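Local structure of type II restriction enzyme BsoBI (Geobacillus stearothermophilus, 1DC1) at residues Q140-D151 with D177-I187; F31-Y42 with S125-A134. The protein recognises the double-stranded DNA sequence 5'-CYCGRG-3' as a homodimer and cuts it after the first C. One frame throughout, in Å; residues are numbered along the deposited sequence.

Interaction 1: Q140-D151 with D177-I187; sequences QKLTRAIISALD and DYELETFAKGI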
# COMPACT_ATOMS: atom_id res chain seq x y z
N GLN D 140 14.40 8.19 11.33
CA GLN D 140 14.95 9.00 12.41
C GLN D 140 15.25 8.20 13.69
O GLN D 140 16.24 8.48 14.39
CB GLN D 140 14.01 10.15 12.74
CG GLN D 140 13.97 11.17 11.60
CD GLN D 140 12.88 12.18 11.81
OE1 GLN D 140 12.39 12.36 12.92
NE2 GLN D 140 12.50 12.87 10.75
N LYS D 141 14.39 7.21 13.97
CA LYS D 141 14.55 6.37 15.14
C LYS D 141 15.83 5.53 15.02
O LYS D 141 16.57 5.40 15.99
CB LYS D 141 13.36 5.45 15.27
CG LYS D 141 13.50 4.53 16.45
CD LYS D 141 12.16 3.96 16.78
CE LYS D 141 12.28 3.02 17.95
NZ LYS D 141 10.94 2.48 18.29
N LEU D 142 16.06 4.96 13.83
CA LEU D 142 17.25 4.16 13.63
C LEU D 142 18.50 5.05 13.74
O LEU D 142 19.50 4.65 14.33
CB LEU D 142 17.23 3.47 12.28
CG LEU D 142 18.42 2.51 12.13
CD1 LEU D 142 18.21 1.34 13.07
CD2 LEU D 142 18.58 2.01 10.69
N THR D 143 18.46 6.24 13.15
CA THR D 143 19.61 7.15 13.22
C THR D 143 19.91 7.53 14.68
O THR D 143 21.07 7.59 15.10
CB THR D 143 19.37 8.45 12.40
OG1 THR D 143 19.32 8.13 11.02
CG2 THR D 143 20.52 9.41 12.58
N ARG D 144 18.86 7.80 15.46
CA ARG D 144 19.04 8.17 16.86
C ARG D 144 19.75 7.02 17.57
O ARG D 144 20.65 7.26 18.38
CB ARG D 144 17.69 8.44 17.54
CG ARG D 144 17.77 8.80 19.00
CD ARG D 144 18.30 10.23 19.11
NE ARG D 144 19.70 10.25 19.55
CZ ARG D 144 20.50 11.32 19.56
NH1 ARG D 144 20.08 12.51 19.14
NH2 ARG D 144 21.72 11.18 20.05
N ALA D 145 19.35 5.78 17.27
CA ALA D 145 20.00 4.60 17.89
C ALA D 145 21.50 4.48 17.47
O ALA D 145 22.36 4.14 18.28
CB ALA D 145 19.23 3.34 17.52
N ILE D 146 21.79 4.78 16.21
CA ILE D 146 23.13 4.75 15.65
C ILE D 146 24.00 5.83 16.30
O ILE D 146 25.08 5.52 16.79
CB ILE D 146 23.10 4.97 14.10
CG1 ILE D 146 22.38 3.78 13.40
CG2 ILE D 146 24.57 5.28 13.57
CD1 ILE D 146 23.28 2.81 12.74
N ILE D 147 23.57 7.09 16.28
CA ILE D 147 24.38 8.15 16.90
C ILE D 147 24.52 7.99 18.42
O ILE D 147 25.57 8.26 18.96
CB ILE D 147 23.91 9.61 16.46
CG1 ILE D 147 22.54 9.99 16.98
CG2 ILE D 147 23.93 9.66 14.91
CD1 ILE D 147 22.10 11.32 16.41
N SER D 148 23.49 7.49 19.10
CA SER D 148 23.65 7.25 20.53
C SER D 148 24.68 6.15 20.76
O SER D 148 25.49 6.25 21.68
CB SER D 148 22.34 6.87 21.18
OG SER D 148 21.68 8.09 21.44
N ALA D 149 24.66 5.10 19.95
CA ALA D 149 25.65 4.05 20.08
C ALA D 149 27.08 4.62 19.89
O ALA D 149 28.00 4.23 20.61
CB ALA D 149 25.40 2.95 19.05
N LEU D 150 27.27 5.53 18.93
CA LEU D 150 28.60 6.15 18.68
C LEU D 150 28.95 7.03 19.89
O LEU D 150 30.09 6.98 20.38
CB LEU D 150 28.63 7.03 17.40
CG LEU D 150 28.49 6.26 16.07
CD1 LEU D 150 28.15 7.12 14.88
CD2 LEU D 150 29.79 5.58 15.83
N ASP D 151 27.97 7.82 20.34
CA ASP D 151 28.18 8.71 21.48
C ASP D 151 28.55 7.92 22.72
O ASP D 151 29.52 8.25 23.40
CB ASP D 151 26.92 9.52 21.78
CG ASP D 151 26.59 10.53 20.68
OD1 ASP D 151 27.45 10.77 19.81
OD2 ASP D 151 25.45 11.07 20.68
N ASP D 177 24.13 16.52 20.12
CA ASP D 177 23.45 16.10 18.91
C ASP D 177 21.94 15.79 19.14
O ASP D 177 21.31 15.03 18.39
CB ASP D 177 24.24 14.95 18.24
CG ASP D 177 24.16 13.65 19.00
OD1 ASP D 177 23.23 13.49 19.82
OD2 ASP D 177 25.02 12.77 18.78
N TYR D 178 21.37 16.40 20.17
CA TYR D 178 19.95 16.25 20.45
C TYR D 178 19.16 16.48 19.16
O TYR D 178 19.32 17.53 18.49
CB TYR D 178 19.53 17.29 21.47
CG TYR D 178 18.11 17.19 21.88
CD1 TYR D 178 17.12 17.94 21.23
CD2 TYR D 178 17.74 16.38 22.95
CE1 TYR D 178 15.80 17.90 21.66
CE2 TYR D 178 16.42 16.33 23.40
CZ TYR D 178 15.44 17.09 22.76
OH TYR D 178 14.13 17.03 23.21
N GLU D 179 18.32 15.52 18.80
CA GLU D 179 17.50 15.63 17.60
C GLU D 179 18.22 15.80 16.27
O GLU D 179 17.58 16.23 15.29
CB GLU D 179 16.49 16.78 17.72
CG GLU D 179 15.24 16.37 18.47
CD GLU D 179 14.19 17.48 18.55
OE1 GLU D 179 14.50 18.64 18.16
OE2 GLU D 179 13.06 17.18 19.01
N LEU D 180 19.53 15.51 16.22
CA LEU D 180 20.27 15.58 14.94
C LEU D 180 19.68 14.58 13.90
O LEU D 180 19.72 14.85 12.69
CB LEU D 180 21.79 15.30 15.13
CG LEU D 180 22.73 15.23 13.89
CD1 LEU D 180 24.12 15.77 14.24
CD2 LEU D 180 22.85 13.78 13.45
N GLU D 181 19.12 13.46 14.39
CA GLU D 181 18.52 12.43 13.55
C GLU D 181 17.33 12.92 12.68
O GLU D 181 16.98 12.33 11.65
CB GLU D 181 18.15 11.28 14.45
CG GLU D 181 17.00 11.56 15.37
CD GLU D 181 17.40 12.22 16.68
OE1 GLU D 181 18.59 12.54 16.87
OE2 GLU D 181 16.50 12.43 17.52
N THR D 182 16.75 14.03 13.10
CA THR D 182 15.64 14.66 12.39
C THR D 182 16.06 15.09 11.00
O THR D 182 15.24 15.15 10.08
CB THR D 182 15.15 15.94 13.11
OG1 THR D 182 14.62 15.59 14.39
CG2 THR D 182 14.10 16.60 12.28
N PHE D 183 17.33 15.41 10.85
CA PHE D 183 17.82 15.89 9.56
C PHE D 183 19.01 15.20 8.97
O PHE D 183 19.66 15.75 8.10
CB PHE D 183 18.17 17.36 9.67
CG PHE D 183 16.99 18.21 9.92
CD1 PHE D 183 15.95 18.24 8.97
CD2 PHE D 183 16.90 18.96 11.08
CE1 PHE D 183 14.85 19.02 9.16
CE2 PHE D 183 15.81 19.75 11.29
CZ PHE D 183 14.77 19.79 10.33
N ALA D 184 19.29 14.01 9.44
CA ALA D 184 20.42 13.29 8.93
C ALA D 184 20.07 12.31 7.82
O ALA D 184 19.28 11.37 8.00
CB ALA D 184 21.16 12.56 10.06
N LYS D 185 20.71 12.56 6.67
CA LYS D 185 20.62 11.76 5.44
C LYS D 185 21.69 10.66 5.52
O LYS D 185 21.55 9.60 4.92
CB LYS D 185 20.86 12.72 4.24
CG LYS D 185 21.26 12.11 2.89
CD LYS D 185 20.26 11.08 2.40
CE LYS D 185 20.62 10.52 1.03
NZ LYS D 185 19.37 10.17 0.29
N GLY D 186 22.75 10.91 6.28
CA GLY D 186 23.83 9.94 6.40
C GLY D 186 24.69 10.23 7.63
O GLY D 186 24.64 11.34 8.16
N ILE D 187 25.46 9.25 8.06
CA ILE D 187 26.33 9.39 9.24
C ILE D 187 27.60 8.68 8.85
O ILE D 187 27.56 7.64 8.15
CB ILE D 187 25.72 8.69 10.48
CG1 ILE D 187 24.37 9.36 10.83
CG2 ILE D 187 26.74 8.63 11.66
CD1 ILE D 187 24.50 10.74 11.40
O HOH W 1 18.12 10.39 9.96

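Interaction 2: F31-Y42 with S125-A134; sequences FALEKNKRSTPY and SLGGTMRNIA. With nucleotides of chain B; nucleotides of chain A.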
# COMPACT_ATOMS: atom_id res chain seq x y z
N PHE D 31 0.46 7.23 15.96
CA PHE D 31 0.11 7.58 14.57
C PHE D 31 -1.06 8.58 14.55
O PHE D 31 -1.03 9.59 13.81
CB PHE D 31 -0.26 6.30 13.78
CG PHE D 31 -0.32 6.50 12.26
CD1 PHE D 31 0.81 6.39 11.47
CD2 PHE D 31 -1.51 6.81 11.63
CE1 PHE D 31 0.76 6.59 10.05
CE2 PHE D 31 -1.58 7.01 10.20
CZ PHE D 31 -0.43 6.90 9.43
N ALA D 32 -2.07 8.31 15.40
CA ALA D 32 -3.25 9.16 15.51
C ALA D 32 -2.88 10.53 16.05
O ALA D 32 -3.41 11.55 15.60
CB ALA D 32 -4.32 8.49 16.41
N LEU D 33 -1.97 10.57 17.01
CA LEU D 33 -1.56 11.86 17.55
C LEU D 33 -0.90 12.71 16.50
O LEU D 33 -1.12 13.92 16.42
CB LEU D 33 -0.60 11.68 18.73
CG LEU D 33 -1.34 11.67 20.08
CD1 LEU D 33 -2.79 11.08 19.95
CD2 LEU D 33 -0.50 10.84 21.06
N GLU D 34 -0.07 12.07 15.68
CA GLU D 34 0.64 12.80 14.64
C GLU D 34 -0.34 13.24 13.55
O GLU D 34 -0.25 14.35 13.04
CB GLU D 34 1.76 11.92 14.08
CG GLU D 34 2.57 12.50 12.94
CD GLU D 34 3.41 13.69 13.36
OE1 GLU D 34 3.56 13.92 14.56
OE2 GLU D 34 3.91 14.38 12.45
N LYS D 35 -1.27 12.36 13.20
CA LYS D 35 -2.32 12.66 12.22
C LYS D 35 -3.09 13.90 12.66
O LYS D 35 -3.33 14.78 11.84
CB LYS D 35 -3.28 11.48 12.09
CG LYS D 35 -4.17 11.58 10.90
CD LYS D 35 -4.83 10.23 10.61
CE LYS D 35 -6.22 10.08 11.24
NZ LYS D 35 -7.06 9.02 10.58
N ASN D 36 -3.47 13.99 13.94
CA ASN D 36 -4.20 15.17 14.41
C ASN D 36 -3.36 16.45 14.32
O ASN D 36 -3.86 17.52 13.96
CB ASN D 36 -4.72 14.92 15.79
CG ASN D 36 -5.91 14.02 15.75
OD1 ASN D 36 -6.81 14.25 14.96
ND2 ASN D 36 -5.91 12.97 16.56
N LYS D 37 -2.07 16.33 14.61
CA LYS D 37 -1.15 17.46 14.50
C LYS D 37 -1.06 17.93 13.05
O LYS D 37 -1.00 19.14 12.79
CB LYS D 37 0.26 17.05 14.95
CG LYS D 37 0.44 16.78 16.43
CD LYS D 37 1.91 16.45 16.70
CE LYS D 37 2.09 15.73 18.01
NZ LYS D 37 3.48 15.83 18.51
N ARG D 38 -1.00 16.98 12.11
CA ARG D 38 -0.90 17.28 10.67
C ARG D 38 -2.21 17.74 9.98
O ARG D 38 -2.19 18.31 8.88
CB ARG D 38 -0.37 16.04 9.93
CG ARG D 38 1.06 15.68 10.28
CD ARG D 38 2.00 16.87 10.09
NE ARG D 38 3.36 16.45 10.36
CZ ARG D 38 4.46 17.12 10.01
NH1 ARG D 38 4.37 18.27 9.36
NH2 ARG D 38 5.66 16.61 10.29
N SER D 39 -3.33 17.48 10.65
CA SER D 39 -4.67 17.76 10.14
C SER D 39 -5.06 19.24 9.98
O SER D 39 -5.75 19.62 9.01
CB SER D 39 -5.68 17.03 11.03
OG SER D 39 -5.78 17.64 12.30
N THR D 40 -4.64 20.06 10.94
CA THR D 40 -4.96 21.49 10.98
C THR D 40 -4.77 22.25 9.65
O THR D 40 -5.69 22.96 9.25
CB THR D 40 -4.21 22.17 12.18
OG1 THR D 40 -4.54 21.45 13.37
CG2 THR D 40 -4.65 23.63 12.37
N PRO D 41 -3.60 22.14 8.96
CA PRO D 41 -3.51 22.88 7.70
C PRO D 41 -4.58 22.46 6.69
O PRO D 41 -4.97 23.28 5.84
CB PRO D 41 -2.12 22.55 7.19
CG PRO D 41 -1.34 22.18 8.41
CD PRO D 41 -2.32 21.45 9.25
N TYR D 42 -5.04 21.20 6.76
CA TYR D 42 -6.07 20.75 5.80
C TYR D 42 -7.41 21.41 6.09
O TYR D 42 -8.10 21.88 5.17
CB TYR D 42 -6.24 19.23 5.82
CG TYR D 42 -5.04 18.54 5.24
CD1 TYR D 42 -3.90 18.37 6.02
CD2 TYR D 42 -5.04 18.08 3.92
CE1 TYR D 42 -2.78 17.76 5.52
CE2 TYR D 42 -3.90 17.45 3.38
CZ TYR D 42 -2.78 17.30 4.21
OH TYR D 42 -1.67 16.64 3.77
N SER D 125 -5.35 12.47 0.61
CA SER D 125 -4.05 13.17 0.49
C SER D 125 -3.34 13.21 1.86
O SER D 125 -2.13 12.94 1.93
CB SER D 125 -4.22 14.61 -0.02
OG SER D 125 -2.99 15.30 0.08
N LEU D 126 -4.09 13.55 2.94
CA LEU D 126 -3.52 13.56 4.28
C LEU D 126 -3.04 12.15 4.60
O LEU D 126 -1.97 12.00 5.10
CB LEU D 126 -4.53 14.04 5.34
CG LEU D 126 -4.06 13.86 6.81
CD1 LEU D 126 -2.82 14.65 7.11
CD2 LEU D 126 -5.15 14.23 7.76
N GLY D 127 -3.84 11.13 4.29
CA GLY D 127 -3.45 9.74 4.50
C GLY D 127 -2.13 9.43 3.81
O GLY D 127 -1.27 8.80 4.42
N GLY D 128 -1.96 9.89 2.56
CA GLY D 128 -0.73 9.70 1.82
C GLY D 128 0.45 10.36 2.52
O GLY D 128 1.51 9.75 2.67
N THR D 129 0.25 11.59 2.97
CA THR D 129 1.26 12.35 3.68
C THR D 129 1.69 11.62 4.96
O THR D 129 2.90 11.49 5.25
CB THR D 129 0.69 13.72 4.01
OG1 THR D 129 0.87 14.55 2.86
CG2 THR D 129 1.35 14.33 5.24
N MET D 130 0.72 11.12 5.71
CA MET D 130 0.97 10.40 6.97
C MET D 130 1.80 9.12 6.74
O MET D 130 2.66 8.79 7.53
CB MET D 130 -0.37 10.07 7.62
CG MET D 130 -1.02 11.22 8.40
SD MET D 130 0.16 12.00 9.56
CE MET D 130 0.68 10.64 10.54
N ARG D 131 1.53 8.37 5.66
CA ARG D 131 2.30 7.15 5.37
C ARG D 131 3.79 7.51 5.14
O ARG D 131 4.68 6.85 5.63
CB ARG D 131 1.65 6.42 4.15
CG ARG D 131 0.22 5.83 4.54
CD ARG D 131 -0.56 5.30 3.31
NE ARG D 131 -1.77 4.51 3.61
CZ ARG D 131 -2.85 5.02 4.22
NH1 ARG D 131 -2.86 6.27 4.61
NH2 ARG D 131 -3.95 4.32 4.35
N ASN D 132 4.05 8.63 4.47
CA ASN D 132 5.41 9.10 4.23
C ASN D 132 6.01 9.58 5.55
O ASN D 132 7.19 9.34 5.82
CB ASN D 132 5.40 10.25 3.18
CG ASN D 132 5.28 9.72 1.74
OD1 ASN D 132 6.25 9.29 1.15
ND2 ASN D 132 4.07 9.75 1.19
N ILE D 133 5.22 10.25 6.39
CA ILE D 133 5.71 10.71 7.69
C ILE D 133 6.17 9.53 8.56
O ILE D 133 7.24 9.58 9.16
CB ILE D 133 4.63 11.52 8.39
CG1 ILE D 133 4.57 12.93 7.78
CG2 ILE D 133 4.95 11.59 9.86
CD1 ILE D 133 3.37 13.78 8.16
N ALA D 134 5.35 8.49 8.63
CA ALA D 134 5.68 7.30 9.38
C ALA D 134 7.02 6.74 8.91
O ALA D 134 7.83 6.30 9.73
CB ALA D 134 4.64 6.27 9.17
P DG B 10 -2.66 12.81 -3.62
OP1 DG B 10 -3.44 14.06 -3.87
OP2 DG B 10 -1.92 12.18 -4.73
O5' DG B 10 -1.76 13.05 -2.33
C5' DG B 10 -0.40 13.44 -2.42
C4' DG B 10 0.35 12.89 -1.22
O4' DG B 10 0.20 11.46 -1.18
C3' DG B 10 1.85 13.14 -1.36
O3' DG B 10 2.19 14.29 -0.63
C2' DG B 10 2.49 11.92 -0.73
C1' DG B 10 1.47 10.83 -1.01
N9 DG B 10 1.75 10.05 -2.21
C8 DG B 10 0.94 9.95 -3.33
N7 DG B 10 1.39 9.10 -4.20
C5 DG B 10 2.58 8.62 -3.64
C6 DG B 10 3.52 7.63 -4.13
O6 DG B 10 3.50 7.03 -5.21
N1 DG B 10 4.56 7.42 -3.22
C2 DG B 10 4.74 8.11 -2.03
N2 DG B 10 5.86 7.80 -1.31
N3 DG B 10 3.88 9.05 -1.59
C4 DG B 10 2.83 9.23 -2.43
P DG A 8 1.61 1.73 8.73
OP1 DG A 8 2.11 2.42 9.91
OP2 DG A 8 1.83 0.28 8.57
O5' DG A 8 0.04 2.03 8.73
C5' DG A 8 -0.48 3.39 8.60
C4' DG A 8 -1.76 3.38 7.81
O4' DG A 8 -1.46 2.92 6.47
C3' DG A 8 -2.82 2.42 8.37
O3' DG A 8 -4.14 2.89 8.05
C2' DG A 8 -2.60 1.17 7.53
C1' DG A 8 -2.23 1.77 6.16
N9 DG A 8 -1.45 0.90 5.28
C8 DG A 8 -0.39 0.09 5.66
N7 DG A 8 0.07 -0.64 4.68
C5 DG A 8 -0.71 -0.29 3.58
C6 DG A 8 -0.69 -0.79 2.22
O6 DG A 8 0.03 -1.65 1.73
N1 DG A 8 -1.67 -0.18 1.43
C2 DG A 8 -2.56 0.78 1.87
N2 DG A 8 -3.41 1.28 0.97
N3 DG A 8 -2.60 1.23 3.13
C4 DG A 8 -1.65 0.67 3.93
P DC A 7 7.63 2.60 5.64
OP1 DC A 7 8.13 2.71 7.03
OP2 DC A 7 7.97 1.40 4.82
O5' DC A 7 6.05 2.68 5.66
C5' DC A 7 5.36 3.76 6.34
C4' DC A 7 3.86 3.59 6.20
O4' DC A 7 3.43 3.65 4.80
C3' DC A 7 3.30 2.28 6.78
O3' DC A 7 2.08 2.55 7.43
C2' DC A 7 2.94 1.48 5.54
C1' DC A 7 2.58 2.54 4.52
N1 DC A 7 2.81 2.08 3.14
C2 DC A 7 1.75 2.18 2.20
O2 DC A 7 0.73 2.86 2.49
N3 DC A 7 1.87 1.56 0.99
C4 DC A 7 3.02 0.94 0.67
N4 DC A 7 3.10 0.33 -0.51
C5 DC A 7 4.15 0.92 1.58
C6 DC A 7 4.00 1.49 2.78

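Interaction 1: Q140-D151 with D177-I187
Arg-144 reaches from the helix into the type II beta turn of Asp-177 to Leu-180 and makes the polar half of this contact. Its NH2 meets Asp-177 OD1 at 2.8 Å, nearly straight (168°), on the syn side but tilted out of the carboxylate plane, while OD1 lies in the guanidinium plane. NH1 bonds to Asp-177 O at 2.9 Å from above the carbonyl plane; Leu-180 N reaches the same oxygen from the opposite face, so this one atom takes two donors and ties the arginine to the turn. NH1 also pairs with Glu-181 OE1 at 2.7 Å, a salt bridge whose hydrogen bond is bent and weak, the carboxylate standing almost perpendicular to the guanidinium. Bends at chi2 (74°) and chi3 (-105°) fold the arginine around to these acceptors, and Ile-147 CD1 lies over one guanidinium face. An alanine here would remove both salt bridges and would probably leave Asp-177 OD1 and Glu-181 OE1 without their charged partner. Asp-151 OD2 lies 2.6 Å from Asp-177 OD2, close enough that one of the two acids probably holds a proton.

Water does the bridging at the other end: one molecule accepts from Thr-143 OG1 and donates to Glu-181 O and Ala-184 O. The same hydroxyl also bonds to Tyr-200.

Apolar contacts line the inner side. Ile-147 CG2 meets Ile-187 CD1 at 3.7 Å, the two side chains crossing at about a right angle, while Leu-150 CD1 touches Ile-187 CG2 at 3.8 Å.

Helix 110-152 thus packs on the start of strand 184-191 and the turn before it; Tyr-157 of neighbouring strand 157-161 bonds to Asp-177 OD2, and helix 310-321 packs against Leu-142, Ala-145 and Ala-149.

Interaction 2: F31-Y42 with S125-A134
A helix pair beside the DNA forms this contact: 31-42 and 125-134 cross with 129° between their directions and axes 10.6 Å apart, the second helix carrying the DNA-contacting Arg-131. Met-130 is a knob in a hole made by Phe-31, Glu-34, Lys-35 and Arg-38. Bent at chi2 and chi3, it curls its CE over the centre of the Phe-31 ring, 4.1 Å from the centroid, a CH-pi contact with the sulfur farther above the same face. The opposite face takes C5' of DG8 of chain A, and Ala-134 CB sits at the ring edge. Farther along, Leu-126 CB lies 4.0 Å from the centroid of the Tyr-42 ring, over its face, while CD1 touches CE1 of that ring at 3.5 Å. Ile-133 CD1 packs on Arg-38, whose NE is salt-bridged to Glu-34 OE2.

From the other side of helix 125-134, Asn-132 ND2 donates to N3 of DG10 of chain B (2.9 Å, 169°) while its OD1 accepts from N2 (2.9 Å, 174°). Arg-131 NH2 bonds to a DNA sugar. The chemistry is therefore two-sided: apolar packing joins the helices, and the paired amide is consistent with direct readout of that guanine through its minor-groove edge.

In the fold
Helix 110-152 serves both contacts in series, through residues 125-134 in interaction 2 and 140-151 in interaction 1; their centres lie 23 Å apart and they do not touch. Each is partly buried, with almost equal area (583 and 584 Å²), yet the chemistry differs. Interaction 1 sets the helix against the mixed sheet of the PD-(D/E)XK-type nuclease core, combining a charged network and a bridging water with aliphatic packing. Interaction 2 is helix on helix, held mainly by apolar and aromatic contacts; its outer faces meet DNA and the second subunit, whose Arg-117 bonds to Ser-39. One long helix therefore runs from the helical pair beside the DNA and the second subunit into the catalytic fold, while no other protein chain touches interaction 1.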